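PDB 6XSX: ZmpA Glycopeptidase from Clostridium perfringens, which is a metalloprotease classed as a glycopeptidase, represented here by its catalytic M60 peptidase module, and probably acts on glycosylated proteins. Local coordinates for residues V181-D184 with K185-V188. Numbering follows the deposited sequence.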
ATOM      1  N   VAL A 181      -2.078 -17.286   9.331  1.00 17.86           N
ATOM      2  CA  VAL A 181      -3.289 -17.282   8.521  1.00 17.50           C
ATOM      3  C   VAL A 181      -2.896 -17.238   7.047  1.00 18.07           C
ATOM      4  O   VAL A 181      -2.277 -16.265   6.602  1.00 18.04           O
ATOM      5  CB  VAL A 181      -4.207 -16.084   8.837  1.00 16.81           C
ATOM      6  CG1 VAL A 181      -5.527 -16.180   8.075  1.00 16.40           C
ATOM      7  CG2 VAL A 181      -4.449 -15.919  10.332  1.00 16.64           C
ATOM      8  N   PHE A 182      -3.285 -18.287   6.308  1.00 17.79           N
ATOM      9  CA  PHE A 182      -3.153 -18.338   4.860  1.00 19.10           C
ATOM     10  C   PHE A 182      -4.493 -18.014   4.216  1.00 19.42           C
ATOM     11  O   PHE A 182      -5.484 -18.708   4.452  1.00 19.75           O
ATOM     12  CB  PHE A 182      -2.726 -19.733   4.395  1.00 19.28           C
ATOM     13  CG  PHE A 182      -1.427 -20.201   4.997  1.00 20.00           C
ATOM     14  CD1 PHE A 182      -0.242 -20.082   4.293  1.00 19.99           C
ATOM     15  CD2 PHE A 182      -1.390 -20.742   6.275  1.00 20.08           C
ATOM     16  CE1 PHE A 182       0.957 -20.502   4.856  1.00 20.75           C
ATOM     17  CE2 PHE A 182      -0.192 -21.167   6.833  1.00 20.69           C
ATOM     18  CZ  PHE A 182       0.979 -21.045   6.122  1.00 20.14           C
ATOM     19  N   SER A 183      -4.502 -16.949   3.409  1.00 19.66           N
ATOM     20  CA  SER A 183      -5.657 -16.605   2.595  1.00 19.30           C
ATOM     21  C   SER A 183      -5.402 -17.120   1.182  1.00 19.97           C
ATOM     22  O   SER A 183      -4.474 -17.904   0.983  1.00 19.99           O
ATOM     23  CB  SER A 183      -5.903 -15.118   2.635  1.00 18.77           C
ATOM     24  OG  SER A 183      -4.863 -14.412   1.966  1.00 17.69           O
ATOM     25  N   ASP A 184      -6.209 -16.690   0.201  1.00 19.93           N
ATOM     26  CA  ASP A 184      -5.918 -17.068  -1.174  1.00 20.38           C
ATOM     27  C   ASP A 184      -4.578 -16.472  -1.600  1.00 20.48           C
ATOM     28  O   ASP A 184      -3.785 -17.142  -2.270  1.00 19.37           O
ATOM     29  CB  ASP A 184      -7.058 -16.728  -2.141  1.00 20.96           C
ATOM     30  CG  ASP A 184      -8.323 -17.542  -1.889  1.00 22.52           C
ATOM     31  OD1 ASP A 184      -8.211 -18.667  -1.348  1.00 22.30           O
ATOM     32  OD2 ASP A 184      -9.411 -17.044  -2.219  1.00 23.29           O
ATOM     33  N   LYS A 185      -4.321 -15.230  -1.168  1.00 20.00           N
ATOM     34  CA  LYS A 185      -3.242 -14.455  -1.765  1.00 20.24           C
ATOM     35  C   LYS A 185      -2.232 -13.998  -0.721  1.00 19.06           C
ATOM     36  O   LYS A 185      -1.255 -13.357  -1.081  1.00 18.51           O
ATOM     37  CB  LYS A 185      -3.786 -13.241  -2.536  1.00 21.66           C
ATOM     38  CG  LYS A 185      -4.680 -13.552  -3.737  1.00 23.54           C
ATOM     39  CD  LYS A 185      -4.030 -14.357  -4.857  1.00 24.68           C
ATOM     40  CE  LYS A 185      -2.928 -13.609  -5.585  1.00 26.78           C
ATOM     41  NZ  LYS A 185      -2.547 -14.284  -6.849  1.00 27.24           N
ATOM     42  N   THR A 186      -2.469 -14.288   0.569  1.00 19.53           N
ATOM     43  CA  THR A 186      -1.603 -13.716   1.592  1.00 18.58           C
ATOM     44  C   THR A 186      -1.268 -14.710   2.698  1.00 18.07           C
ATOM     45  O   THR A 186      -1.909 -15.764   2.843  1.00 17.84           O
ATOM     46  CB  THR A 186      -2.187 -12.448   2.235  1.00 19.52           C
ATOM     47  OG1 THR A 186      -3.061 -12.861   3.288  1.00 19.40           O
ATOM     48  CG2 THR A 186      -2.910 -11.534   1.266  1.00 19.55           C
ATOM     49  N   LEU A 187      -0.252 -14.316   3.475  1.00 16.81           N
ATOM     50  CA  LEU A 187       0.119 -14.932   4.739  1.00 17.42           C
ATOM     51  C   LEU A 187       0.222 -13.837   5.801  1.00 17.32           C
ATOM     52  O   LEU A 187       0.821 -12.780   5.574  1.00 17.54           O
ATOM     53  CB  LEU A 187       1.442 -15.702   4.592  1.00 16.79           C
ATOM     54  CG  LEU A 187       2.128 -16.134   5.895  1.00 17.77           C
ATOM     55  CD1 LEU A 187       1.214 -17.011   6.745  1.00 17.52           C
ATOM     56  CD2 LEU A 187       3.448 -16.852   5.622  1.00 16.52           C
ATOM     57  N   VAL A 188      -0.423 -14.087   6.944  1.00 16.76           N
ATOM     58  CA  VAL A 188      -0.241 -13.267   8.130  1.00 16.36           C
ATOM     59  C   VAL A 188       0.393 -14.151   9.207  1.00 17.49           C
ATOM     60  O   VAL A 188      -0.202 -15.139   9.635  1.00 17.35           O
ATOM     61  CB  VAL A 188      -1.577 -12.654   8.609  1.00 16.60           C
ATOM     62  CG1 VAL A 188      -1.447 -11.979   9.967  1.00 16.37           C
ATOM     63  CG2 VAL A 188      -2.164 -11.684   7.589  1.00 15.96           C
TER
HETATM   64  O   HOH W   1      -4.247 -14.080   5.723  1.00 21.45           O
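S183 and T186 face each other where a tight hairpin reverses, and their hydroxyls meet across the bend. S183 OG lies 2.7 Å from T186 OG1; it also takes a weak, bent bond from T186 N, 2.8 Å away. Both side chains place the hydroxyl oxygen between their own backbone N and carbonyl carbon (chi1 68° and 85°), which sends S183 OG across toward T186 and sets T186 OG1 beside it, on the side of the hairpin that carries V181 and V188. T186 OG1 further shares a water with V181 O, linking the turn to the strands behind it. A single backbone bond, from S183 N to T186 O, closes the bend. The strands are zipped by a conventional antiparallel pair: V181 N donates to V188 O and V188 N to V181 O, both 2.9 Å. Between the valines and the bend, F182 and L187 form a non-hydrogen-bonded pair whose side chains run side by side. With CG anti to the backbone N (chi1 167°), L187 brings CD1 over one face of the F182 ring, 4.1 Å from the ring centroid, in a CH-pi contact. V181 and V188 pack on the reverse face of the sheet, with their CB atoms 4.3 Å apart.

A second shell fixes the bend. D214, from helix 206-224, accepts bonds from the backbone N atoms of D184 and K185 and is bonded to S183 OG, whereas R239 NH1 reaches the carbonyl oxygens of both S183 and T186. The K185 chain, bent at its second and third torsions, runs past the D184 carbonyl before NZ forms a salt bridge with D235 and a hydrogen bond to F236 O.

The whole is a beta hairpin with a two-residue D184-K185 loop of roughly type I backbone angles, joining neighbouring antiparallel strands 179-182 and 186-190 inside the large mixed sheet of the M60 peptidase module, flanked by strands 143-149 and 240-244.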